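Local coordinates for lactococcal phage P2 ORF15 (Lactococcus phage p2, PDB 2WZP), which probably serves as the distal tail (Dit) protein of the phage baseplate, forming the ring that joins the tail to the host-binding apparatus, at residues M[31-36]-M[120-125]; M[87-92]-M[158-163]; M[129-134]-M[164-169]; M[224-229]-M[318-323]. One frame throughout, in Å; residues are numbered along the deposited sequence.

Interaction 1 of 4, residues M[31-36]-M[120-125]; sequences RQYKIH and VTLEYQ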
# COMPACT_ATOMS: atom_id res chain seq x y z
N ARG M 31 9.54 0.61 -34.62
CA ARG M 31 8.13 0.75 -34.92
C ARG M 31 7.78 2.24 -35.14
O ARG M 31 8.38 3.11 -34.51
CB ARG M 31 7.41 0.12 -33.71
CG ARG M 31 5.94 0.32 -33.54
CD ARG M 31 5.61 1.68 -32.98
NE ARG M 31 6.01 1.91 -31.58
CZ ARG M 31 6.66 2.98 -31.14
NH1 ARG M 31 7.12 3.89 -32.00
NH2 ARG M 31 6.89 3.14 -29.85
N GLN M 32 6.82 2.53 -36.04
CA GLN M 32 6.37 3.89 -36.38
C GLN M 32 4.87 3.98 -36.27
O GLN M 32 4.17 3.11 -36.80
CB GLN M 32 6.78 4.28 -37.83
CG GLN M 32 8.26 4.18 -38.18
CD GLN M 32 9.06 5.32 -37.61
OE1 GLN M 32 9.03 6.43 -38.12
NE2 GLN M 32 9.77 5.07 -36.52
N TYR M 33 4.37 5.05 -35.64
CA TYR M 33 2.94 5.33 -35.51
C TYR M 33 2.66 6.66 -36.17
O TYR M 33 3.45 7.59 -36.03
CB TYR M 33 2.48 5.41 -34.05
CG TYR M 33 2.39 4.09 -33.31
CD1 TYR M 33 1.62 3.04 -33.81
CD2 TYR M 33 2.97 3.93 -32.06
CE1 TYR M 33 1.50 1.84 -33.12
CE2 TYR M 33 2.84 2.74 -31.34
CZ TYR M 33 2.13 1.69 -31.89
OH TYR M 33 1.99 0.52 -31.17
N LYS M 34 1.52 6.79 -36.84
CA LYS M 34 1.11 8.05 -37.46
C LYS M 34 -0.38 8.20 -37.31
O LYS M 34 -1.09 7.19 -37.35
CB LYS M 34 1.49 8.10 -38.95
CG LYS M 34 2.96 8.23 -39.21
CD LYS M 34 3.28 8.12 -40.67
CE LYS M 34 4.73 8.39 -40.97
NZ LYS M 34 5.62 7.37 -40.37
N ILE M 35 -0.87 9.42 -37.14
CA ILE M 35 -2.31 9.69 -37.09
C ILE M 35 -2.67 10.40 -38.40
O ILE M 35 -2.07 11.42 -38.72
CB ILE M 35 -2.70 10.50 -35.81
CG1 ILE M 35 -2.67 9.61 -34.53
CG2 ILE M 35 -4.04 11.25 -35.95
CD1 ILE M 35 -3.71 8.43 -34.43
N HIS M 36 -3.59 9.81 -39.18
CA HIS M 36 -4.07 10.38 -40.45
C HIS M 36 -5.45 10.92 -40.21
O HIS M 36 -6.28 10.23 -39.60
CB HIS M 36 -4.14 9.31 -41.55
CG HIS M 36 -2.84 8.70 -41.91
ND1 HIS M 36 -2.17 9.07 -43.06
CD2 HIS M 36 -2.13 7.73 -41.29
CE1 HIS M 36 -1.07 8.33 -43.09
NE2 HIS M 36 -1.00 7.51 -42.04
N VAL M 120 -10.42 8.97 -37.18
CA VAL M 120 -9.03 9.20 -37.50
C VAL M 120 -8.39 7.79 -37.69
O VAL M 120 -8.96 6.78 -37.24
CB VAL M 120 -8.47 10.06 -36.32
CG1 VAL M 120 -7.40 9.37 -35.48
CG2 VAL M 120 -8.04 11.42 -36.78
N THR M 121 -7.27 7.72 -38.44
CA THR M 121 -6.62 6.44 -38.72
C THR M 121 -5.20 6.37 -38.17
O THR M 121 -4.35 7.20 -38.51
CB THR M 121 -6.64 6.15 -40.25
OG1 THR M 121 -7.99 6.03 -40.68
CG2 THR M 121 -5.91 4.89 -40.61
N LEU M 122 -4.95 5.35 -37.35
CA LEU M 122 -3.62 5.09 -36.83
C LEU M 122 -2.88 4.13 -37.79
O LEU M 122 -3.41 3.09 -38.17
CB LEU M 122 -3.69 4.49 -35.41
CG LEU M 122 -2.38 4.02 -34.76
CD1 LEU M 122 -1.58 5.21 -34.21
CD2 LEU M 122 -2.67 3.02 -33.67
N GLU M 123 -1.69 4.53 -38.21
CA GLU M 123 -0.81 3.71 -39.03
C GLU M 123 0.19 3.05 -38.07
O GLU M 123 0.76 3.71 -37.22
CB GLU M 123 -0.11 4.57 -40.07
CG GLU M 123 0.84 3.80 -40.95
CD GLU M 123 1.56 4.64 -41.99
OE1 GLU M 123 0.97 5.64 -42.48
OE2 GLU M 123 2.72 4.30 -42.31
N TYR M 124 0.34 1.75 -38.16
CA TYR M 124 1.22 0.95 -37.30
C TYR M 124 2.18 0.23 -38.25
O TYR M 124 1.77 -0.66 -39.01
CB TYR M 124 0.38 -0.03 -36.48
CG TYR M 124 1.11 -1.02 -35.58
CD1 TYR M 124 2.33 -0.70 -35.01
CD2 TYR M 124 0.51 -2.22 -35.22
CE1 TYR M 124 2.97 -1.57 -34.12
CE2 TYR M 124 1.12 -3.08 -34.30
CZ TYR M 124 2.35 -2.76 -33.76
OH TYR M 124 2.93 -3.61 -32.85
N GLN M 125 3.43 0.69 -38.27
CA GLN M 125 4.45 0.16 -39.16
C GLN M 125 5.66 -0.41 -38.45
O GLN M 125 6.22 0.23 -37.56
CB GLN M 125 4.89 1.22 -40.19
CG GLN M 125 5.71 0.59 -41.29
CD GLN M 125 6.34 1.56 -42.23
OE1 GLN M 125 6.63 2.71 -41.89
NE2 GLN M 125 6.58 1.09 -43.44
O HOH W 1 5.03 4.67 -40.91
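Strands 32-36 and 120-125 run antiparallel, their axes 4.6 Å apart, with six backbone hydrogen bonds shared by the pairs Q32-Q125, K34-E123 and H36-T121. At the two non-hydrogen-bonded pairs, Y33-Y124 and I35-L122, the side chains fill the opposite face of the sheet from H36 and E123. The Y33 and Y124 rings lie side by side and point the same way, planes 28° apart but slid so far that they barely overlap. CG of R31 meets the edge of the Y124 ring, 3.6 Å from CE1, while the guanidinium of R31 goes on to a salt bridge with E144 of the second subunit. I35 bridges two partners: its CD1 sits 3.9 Å from CD1 of L122, and CG2 packs on CG1 of V120. On the other face, H36 NE2 donates to the anti lone pair of E123 OE1, 2.8 Å away, with ring and carboxylate only 15° from coplanar. E123 reaches it with CG anti to the backbone N (chi1 179°) and the chain extended. One water accepts from K34 NZ and donates to E123 OE2 and Q125 OE1. Since D44 also bonds H36 ND1 and Q130 bonds E123 OE2, imidazole and carboxylate are each gripped from two sides; the nearby carboxylates would be expected to favour a protonated H36.

Interaction 2 of 4, residues M[87-92]-M[158-163]; sequences PQIEFK and FDIITK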
# COMPACT_ATOMS: atom_id res chain seq x y z
N PRO M 87 -9.92 -4.37 -27.57
CA PRO M 87 -9.93 -3.38 -26.49
C PRO M 87 -9.58 -1.98 -26.97
O PRO M 87 -8.98 -1.84 -28.04
CB PRO M 87 -8.87 -3.91 -25.52
CG PRO M 87 -7.94 -4.69 -26.35
CD PRO M 87 -8.76 -5.29 -27.46
N GLN M 88 -9.94 -0.96 -26.16
CA GLN M 88 -9.59 0.43 -26.45
C GLN M 88 -8.07 0.59 -26.37
O GLN M 88 -7.42 -0.16 -25.63
CB GLN M 88 -10.17 1.37 -25.40
CG GLN M 88 -11.67 1.48 -25.38
CD GLN M 88 -12.06 2.46 -24.33
OE1 GLN M 88 -11.52 2.48 -23.21
NE2 GLN M 88 -13.03 3.28 -24.66
N ILE M 89 -7.52 1.55 -27.11
CA ILE M 89 -6.10 1.83 -27.04
C ILE M 89 -5.89 3.14 -26.32
O ILE M 89 -6.36 4.20 -26.75
CB ILE M 89 -5.32 1.79 -28.39
CG1 ILE M 89 -5.73 0.59 -29.26
CG2 ILE M 89 -3.80 1.77 -28.09
CD1 ILE M 89 -5.14 0.57 -30.74
N GLU M 90 -5.17 3.06 -25.21
CA GLU M 90 -4.79 4.23 -24.47
C GLU M 90 -3.29 4.41 -24.68
O GLU M 90 -2.54 3.45 -24.65
CB GLU M 90 -5.13 4.07 -23.00
CG GLU M 90 -4.88 5.33 -22.20
CD GLU M 90 -5.05 5.13 -20.72
OE1 GLU M 90 -4.08 5.35 -19.98
OE2 GLU M 90 -6.16 4.73 -20.31
N PHE M 91 -2.89 5.64 -24.99
CA PHE M 91 -1.50 6.01 -25.19
C PHE M 91 -1.16 7.15 -24.22
O PHE M 91 -2.05 7.87 -23.77
CB PHE M 91 -1.30 6.56 -26.61
CG PHE M 91 -1.40 5.60 -27.76
CD1 PHE M 91 -0.30 4.84 -28.16
CD2 PHE M 91 -2.55 5.55 -28.55
CE1 PHE M 91 -0.37 4.01 -29.27
CE2 PHE M 91 -2.62 4.73 -29.67
CZ PHE M 91 -1.53 3.96 -30.03
N LYS M 92 0.13 7.30 -23.93
CA LYS M 92 0.70 8.41 -23.20
C LYS M 92 0.94 9.44 -24.33
O LYS M 92 1.51 9.09 -25.37
CB LYS M 92 2.05 8.00 -22.58
CG LYS M 92 1.96 7.33 -21.23
CD LYS M 92 3.34 7.25 -20.60
CE LYS M 92 3.32 6.76 -19.17
NZ LYS M 92 2.92 5.32 -19.04
N PHE M 158 -8.74 5.77 -27.32
CA PHE M 158 -9.50 5.60 -28.53
C PHE M 158 -10.36 4.40 -28.50
O PHE M 158 -9.92 3.30 -28.13
CB PHE M 158 -8.57 5.45 -29.74
CG PHE M 158 -7.78 6.68 -30.09
CD1 PHE M 158 -8.33 7.67 -30.89
CD2 PHE M 158 -6.46 6.81 -29.67
CE1 PHE M 158 -7.58 8.81 -31.22
CE2 PHE M 158 -5.71 7.94 -30.03
CZ PHE M 158 -6.28 8.93 -30.80
N ASP M 159 -11.58 4.57 -29.01
CA ASP M 159 -12.50 3.49 -29.26
C ASP M 159 -12.09 2.93 -30.63
O ASP M 159 -11.74 3.69 -31.52
CB ASP M 159 -13.94 4.00 -29.34
CG ASP M 159 -14.66 4.09 -28.01
OD1 ASP M 159 -14.50 3.14 -27.18
OD2 ASP M 159 -15.52 5.00 -27.85
N ILE M 160 -12.14 1.62 -30.78
CA ILE M 160 -11.82 0.89 -32.00
C ILE M 160 -13.03 0.86 -32.93
O ILE M 160 -14.15 0.60 -32.47
CB ILE M 160 -11.41 -0.57 -31.63
CG1 ILE M 160 -10.27 -0.66 -30.58
CG2 ILE M 160 -11.17 -1.45 -32.87
CD1 ILE M 160 -8.87 -0.18 -30.96
N ILE M 161 -12.80 1.03 -34.24
CA ILE M 161 -13.82 0.91 -35.26
C ILE M 161 -13.42 -0.25 -36.11
O ILE M 161 -14.18 -1.21 -36.22
CB ILE M 161 -14.07 2.21 -36.07
CG1 ILE M 161 -14.58 3.31 -35.14
CG2 ILE M 161 -15.05 1.98 -37.26
CD1 ILE M 161 -14.11 4.63 -35.49
N THR M 162 -12.20 -0.18 -36.66
CA THR M 162 -11.67 -1.20 -37.56
C THR M 162 -10.24 -1.45 -37.19
O THR M 162 -9.41 -0.63 -37.47
CB THR M 162 -11.87 -0.73 -39.00
OG1 THR M 162 -13.27 -0.68 -39.26
CG2 THR M 162 -11.29 -1.65 -39.98
N LYS M 163 -9.97 -2.52 -36.46
CA LYS M 163 -8.61 -2.75 -36.03
C LYS M 163 -7.85 -3.79 -36.81
O LYS M 163 -8.15 -4.96 -36.79
CB LYS M 163 -8.51 -3.05 -34.55
CG LYS M 163 -7.13 -2.99 -34.04
CD LYS M 163 -7.10 -3.43 -32.64
CE LYS M 163 -5.83 -4.07 -32.28
NZ LYS M 163 -6.06 -4.93 -31.13
O HOH W 2 -6.40 -2.65 -28.87
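The start of strand 89-95, beside strand 153-163, lies inside the large antiparallel sheet of the N-terminal domain, and its register is set by I89 and F158. These two form a hydrogen-bonded antiparallel pair: F158 N gives to I89 O at 2.9 Å, and I89 N returns a bond to F158 O at 3.1 Å. Q88, just before strand 89-92, lays its side chain alongside that of D159 on the neighbouring strand, both pointing the same way. Q88 NE2 donates to D159 OD1 over 2.9 Å in an almost straight bond (171°). The acceptor lies in the amide plane of Q88, yet the amide nitrogen comes in from above the carboxylate plane, 53° out of it; the two flat groups are also well tilted against each other. I160 turns its CG1 branch towards the first segment, with CG1 anti to its own carbonyl carbon (chi1 -54°). That places CD1 3.7 Å from CG1 of I89, the two isoleucines crossing at about a right angle. Further along the strand, CE2 of F158 approaches CD2 of F91 at 4.2 Å, and F91 stacks on F56 of the adjoining strand. A water accepts a hydrogen bond from K163 NZ and donates one to P87 O, linking the segments beyond the last strand pair; K163 NZ also bonds Q86. The second strand then turns a corner at I161 and T162, both of which face D134 of its other neighbour, strand 130-140: a classic beta bulge in an antiparallel sheet.

Interaction 3 of 4, residues M[129-134]-M[164-169]; sequences FQVYAD and WYTYEN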
# COMPACT_ATOMS: atom_id res chain seq x y z
N PHE M 129 5.21 -5.41 -41.15
CA PHE M 129 3.90 -4.94 -41.59
C PHE M 129 3.77 -3.44 -41.65
O PHE M 129 4.59 -2.73 -41.06
CB PHE M 129 2.77 -5.53 -40.72
CG PHE M 129 2.92 -5.36 -39.23
CD1 PHE M 129 2.77 -4.11 -38.63
CD2 PHE M 129 3.13 -6.46 -38.41
CE1 PHE M 129 2.88 -3.97 -37.25
CE2 PHE M 129 3.24 -6.31 -37.03
CZ PHE M 129 3.11 -5.07 -36.46
N GLN M 130 2.70 -2.96 -42.33
CA GLN M 130 2.25 -1.57 -42.40
C GLN M 130 0.72 -1.63 -42.43
O GLN M 130 0.11 -1.80 -43.48
CB GLN M 130 2.81 -0.87 -43.62
CG GLN M 130 2.55 0.62 -43.61
CD GLN M 130 3.13 1.30 -44.82
OE1 GLN M 130 3.43 0.67 -45.85
NE2 GLN M 130 3.30 2.59 -44.71
N VAL M 131 0.12 -1.59 -41.24
CA VAL M 131 -1.33 -1.74 -41.02
C VAL M 131 -2.00 -0.49 -40.44
O VAL M 131 -1.32 0.45 -40.02
CB VAL M 131 -1.69 -3.03 -40.26
CG1 VAL M 131 -1.11 -4.28 -40.96
CG2 VAL M 131 -1.22 -2.94 -38.82
N TYR M 132 -3.36 -0.47 -40.48
CA TYR M 132 -4.13 0.67 -40.05
C TYR M 132 -5.26 0.29 -39.12
O TYR M 132 -5.73 -0.84 -39.13
CB TYR M 132 -4.69 1.39 -41.28
CG TYR M 132 -3.62 1.79 -42.27
CD1 TYR M 132 -2.98 3.02 -42.18
CD2 TYR M 132 -3.23 0.93 -43.31
CE1 TYR M 132 -1.98 3.39 -43.08
CE2 TYR M 132 -2.21 1.27 -44.18
CZ TYR M 132 -1.59 2.51 -44.07
OH TYR M 132 -0.61 2.92 -44.95
N ALA M 133 -5.69 1.27 -38.30
CA ALA M 133 -6.82 1.12 -37.40
C ALA M 133 -7.62 2.38 -37.45
O ALA M 133 -7.06 3.45 -37.21
CB ALA M 133 -6.34 0.85 -35.96
N ASP M 134 -8.92 2.30 -37.79
CA ASP M 134 -9.83 3.46 -37.74
C ASP M 134 -10.28 3.56 -36.30
O ASP M 134 -10.80 2.58 -35.74
CB ASP M 134 -11.05 3.28 -38.66
CG ASP M 134 -10.70 3.24 -40.12
OD1 ASP M 134 -9.58 3.70 -40.49
OD2 ASP M 134 -11.56 2.79 -40.91
N TRP M 164 -6.84 -3.24 -37.48
CA TRP M 164 -5.90 -3.86 -38.37
C TRP M 164 -6.47 -4.17 -39.74
O TRP M 164 -7.26 -5.06 -39.93
CB TRP M 164 -5.18 -5.02 -37.72
CG TRP M 164 -4.45 -4.69 -36.45
CD1 TRP M 164 -4.17 -5.54 -35.45
CD2 TRP M 164 -3.94 -3.42 -36.04
NE1 TRP M 164 -3.52 -4.91 -34.46
CE2 TRP M 164 -3.37 -3.60 -34.79
CE3 TRP M 164 -3.93 -2.16 -36.61
CZ2 TRP M 164 -2.78 -2.57 -34.10
CZ3 TRP M 164 -3.34 -1.14 -35.93
CH2 TRP M 164 -2.78 -1.35 -34.68
N TYR M 165 -6.15 -3.29 -40.67
CA TYR M 165 -6.54 -3.42 -42.05
C TYR M 165 -5.45 -2.86 -42.94
O TYR M 165 -4.54 -2.17 -42.47
CB TYR M 165 -7.91 -2.76 -42.32
CG TYR M 165 -7.94 -1.24 -42.38
CD1 TYR M 165 -7.67 -0.56 -43.57
CD2 TYR M 165 -8.28 -0.49 -41.26
CE1 TYR M 165 -7.72 0.82 -43.63
CE2 TYR M 165 -8.33 0.89 -41.31
CZ TYR M 165 -8.07 1.55 -42.50
OH TYR M 165 -8.10 2.93 -42.53
N THR M 166 -5.56 -3.19 -44.22
CA THR M 166 -4.76 -2.74 -45.34
C THR M 166 -5.74 -2.65 -46.47
O THR M 166 -6.82 -3.26 -46.41
CB THR M 166 -3.59 -3.68 -45.70
OG1 THR M 166 -4.07 -4.97 -46.04
CG2 THR M 166 -2.53 -3.77 -44.63
N TYR M 167 -5.37 -1.90 -47.50
CA TYR M 167 -6.22 -1.79 -48.67
C TYR M 167 -5.62 -2.59 -49.77
O TYR M 167 -4.39 -2.64 -49.92
CB TYR M 167 -6.41 -0.33 -49.11
CG TYR M 167 -7.45 0.43 -48.32
CD1 TYR M 167 -8.79 0.05 -48.33
CD2 TYR M 167 -7.11 1.60 -47.62
CE1 TYR M 167 -9.75 0.75 -47.61
CE2 TYR M 167 -8.07 2.34 -46.94
CZ TYR M 167 -9.39 1.90 -46.92
OH TYR M 167 -10.36 2.61 -46.27
N GLU M 168 -6.48 -3.22 -50.53
CA GLU M 168 -6.08 -3.99 -51.70
C GLU M 168 -6.92 -3.51 -52.85
O GLU M 168 -8.15 -3.53 -52.78
CB GLU M 168 -6.27 -5.50 -51.47
CG GLU M 168 -5.76 -6.37 -52.61
CD GLU M 168 -6.12 -7.84 -52.55
OE1 GLU M 168 -5.60 -8.60 -53.39
OE2 GLU M 168 -6.94 -8.24 -51.67
N ASN M 169 -6.26 -3.09 -53.91
CA ASN M 169 -6.92 -2.63 -55.14
C ASN M 169 -6.91 -3.73 -56.17
O ASN M 169 -5.86 -4.31 -56.43
CB ASN M 169 -6.27 -1.35 -55.63
CG ASN M 169 -6.65 -0.17 -54.76
OD1 ASN M 169 -7.54 0.59 -55.10
ND2 ASN M 169 -6.07 -0.05 -53.56
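Two rings of the second segment, W164 and Y165, straddle the backbone of strand 130-134 at a G1 beta bulge, in which both residues face Y132. CG2 of V131 lies over one face of the W164 indole towards its rim, 3.6 Å from CE3, and the carbonyl of Y132 reaches the indole edge. CB of Y132 sits over one face of the Y165 ring in a CH-pi contact, 3.7 Å from the centroid, while D134 OD1 lies at that ring's edge. W164 takes the positive phi (76°) of the bulge's first position. Y132 O accepts from Y165 N at 2.9 Å and, weakly, from W164 N; Y132 N returns a bond to Y165 O. At this corner the chain leaves the N-terminal sheet for the C-terminal one, so the strand directions differ by 110°. A133 CB touches W164 CZ3 at 3.6 Å, and Y124 meets the same indole. Y165 holds CG between its backbone N and carbonyl carbon (chi1 75°), which folds the ring back over Y132 towards D134. T121 and K320 also bind the D134 carboxylate, while Y165 OH donates to D134 OD1 at 2.6 Å on the syn side, somewhat out of the carboxylate plane.

Interaction 4 of 4, residues M[224-229]-M[318-323]; sequences IFSFMG and KIKRKA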
# COMPACT_ATOMS: atom_id res chain seq x y z
N ILE M 224 -12.05 -10.13 -44.77
CA ILE M 224 -12.14 -8.71 -45.13
C ILE M 224 -13.06 -8.03 -44.11
O ILE M 224 -13.80 -8.70 -43.39
CB ILE M 224 -12.63 -8.51 -46.62
CG1 ILE M 224 -14.14 -8.83 -46.80
CG2 ILE M 224 -11.76 -9.26 -47.65
CD1 ILE M 224 -14.79 -8.10 -47.89
N PHE M 225 -13.01 -6.69 -44.04
CA PHE M 225 -13.90 -5.90 -43.20
C PHE M 225 -15.09 -5.53 -44.04
O PHE M 225 -16.24 -5.65 -43.60
CB PHE M 225 -13.20 -4.63 -42.71
CG PHE M 225 -12.42 -4.82 -41.43
CD1 PHE M 225 -13.08 -4.97 -40.21
CD2 PHE M 225 -11.03 -4.83 -41.44
CE1 PHE M 225 -12.36 -5.19 -39.04
CE2 PHE M 225 -10.32 -5.01 -40.26
CZ PHE M 225 -10.99 -5.21 -39.07
N SER M 226 -14.80 -5.09 -45.26
CA SER M 226 -15.75 -4.60 -46.24
C SER M 226 -15.00 -4.31 -47.54
O SER M 226 -13.77 -4.42 -47.62
CB SER M 226 -16.37 -3.29 -45.73
OG SER M 226 -15.40 -2.30 -45.43
N PHE M 227 -15.74 -3.88 -48.53
CA PHE M 227 -15.15 -3.50 -49.79
C PHE M 227 -15.93 -2.34 -50.34
O PHE M 227 -17.07 -2.06 -49.93
CB PHE M 227 -15.07 -4.69 -50.79
CG PHE M 227 -16.40 -5.31 -51.11
CD1 PHE M 227 -16.91 -6.35 -50.33
CD2 PHE M 227 -17.19 -4.81 -52.14
CE1 PHE M 227 -18.16 -6.89 -50.59
CE2 PHE M 227 -18.44 -5.35 -52.39
CZ PHE M 227 -18.91 -6.41 -51.64
N MET M 228 -15.32 -1.70 -51.32
CA MET M 228 -15.87 -0.60 -52.06
C MET M 228 -15.54 -0.85 -53.55
O MET M 228 -14.47 -1.36 -53.88
CB MET M 228 -15.25 0.67 -51.53
CG MET M 228 -15.81 1.87 -52.12
SD MET M 228 -14.56 2.55 -53.19
CE MET M 228 -15.39 3.99 -53.66
N GLY M 229 -16.48 -0.54 -54.42
CA GLY M 229 -16.27 -0.76 -55.85
C GLY M 229 -17.03 0.15 -56.77
O GLY M 229 -18.05 0.73 -56.38
N LYS M 318 -11.71 -1.66 -54.05
CA LYS M 318 -10.81 -1.24 -52.98
C LYS M 318 -11.29 -2.02 -51.77
O LYS M 318 -12.36 -1.73 -51.23
CB LYS M 318 -10.85 0.27 -52.74
CG LYS M 318 -9.72 0.76 -51.85
CD LYS M 318 -9.89 2.23 -51.53
CE LYS M 318 -8.70 2.72 -50.77
NZ LYS M 318 -8.79 4.15 -50.43
N ILE M 319 -10.59 -3.11 -51.48
CA ILE M 319 -10.94 -4.04 -50.41
C ILE M 319 -10.24 -3.70 -49.14
O ILE M 319 -9.05 -3.40 -49.16
CB ILE M 319 -10.67 -5.48 -50.87
CG1 ILE M 319 -11.54 -5.81 -52.11
CG2 ILE M 319 -10.90 -6.48 -49.76
CD1 ILE M 319 -10.83 -6.31 -53.20
N LYS M 320 -11.00 -3.72 -48.03
CA LYS M 320 -10.47 -3.45 -46.71
C LYS M 320 -10.18 -4.80 -46.10
O LYS M 320 -11.08 -5.45 -45.55
CB LYS M 320 -11.45 -2.60 -45.88
CG LYS M 320 -10.74 -1.82 -44.80
CD LYS M 320 -11.71 -1.28 -43.76
CE LYS M 320 -11.83 0.22 -43.71
NZ LYS M 320 -12.84 0.62 -42.71
N ARG M 321 -8.92 -5.26 -46.25
CA ARG M 321 -8.45 -6.56 -45.73
C ARG M 321 -8.42 -6.55 -44.20
O ARG M 321 -8.25 -5.50 -43.63
CB ARG M 321 -7.08 -6.91 -46.32
CG ARG M 321 -7.12 -7.01 -47.84
CD ARG M 321 -5.87 -7.55 -48.46
NE ARG M 321 -5.47 -8.86 -47.98
CZ ARG M 321 -5.16 -9.88 -48.77
NH1 ARG M 321 -4.76 -11.04 -48.25
NH2 ARG M 321 -5.21 -9.75 -50.09
N LYS M 322 -8.61 -7.70 -43.55
CA LYS M 322 -8.76 -7.80 -42.09
C LYS M 322 -7.73 -8.70 -41.43
O LYS M 322 -7.41 -9.76 -41.97
CB LYS M 322 -10.20 -8.31 -41.80
CG LYS M 322 -10.58 -8.61 -40.33
CD LYS M 322 -12.05 -8.94 -40.25
CE LYS M 322 -12.63 -8.88 -38.87
NZ LYS M 322 -12.64 -10.21 -38.24
N ALA M 323 -7.25 -8.30 -40.24
CA ALA M 323 -6.34 -9.05 -39.38
C ALA M 323 -6.69 -8.65 -37.96
O ALA M 323 -6.51 -7.49 -37.62
CB ALA M 323 -4.91 -8.69 -39.69
O HOH W 3 -15.25 -1.40 -42.56
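F225 N, at the corner before strand 226-229, donates to K320 O in a nearly straight bond of 2.7 Å (176°), one of four backbone hydrogen bonds joining segments 224-229 and 318-323. K320 N answers to S226 O at 2.9 Å, and M228 and K318 exchange a bond in each direction. A water 3.0 Å from S226 OG also accepts from K320 NZ, whose salt bridge is to D134. Further out, K322 crosses the F225 ring at about a right angle, its aliphatic chain over one face with CG 3.8 Å from the ring centroid. Its CG stands anti to the backbone N (chi1 176°), carrying the chain across the ring before NZ reaches salt bridges with E223 and D324. Two isoleucines and F227 pack together: CG2 of I224 touches CG2 of I319 at 3.6 Å, and CB of F227 rests 3.9 Å from CG1 of I319. F225 and K322 both pack on I76 of the third subunit. In the C-terminal sheet, strand 312-322 lies between 165-173 and 224-233: I319 and R321 bond the backbone of E168 and T166, while F227 and G229 bond T270 and I268 on the far side of strand 224-233.

Interactions 1, 2 and 3 all reach the seven-stranded sheet of the N-terminal domain; the centres of 1 and 2 lie about 12 Å apart, and those of 1 and 3 about 10 Å. L122 and Y33 of interaction 1 pack on F91 of interaction 2, whereas strand 120-125 of interaction 1 is the sheet neighbour of strand 130-140 of interaction 3. Along the chain the segments of interaction 2 alternate with those of both 1 and 3, and interaction 4 comes last in series. Interaction 3 is the junction: strand 165-173 departs there into the six-stranded C-terminal sheet, where it neighbours strand 312-322 of interaction 4, the centres of 3 and 4 about 9 Å apart. The E168-R321 salt bridge ties 3 to 4, so the contacts form a continuous path between the domains.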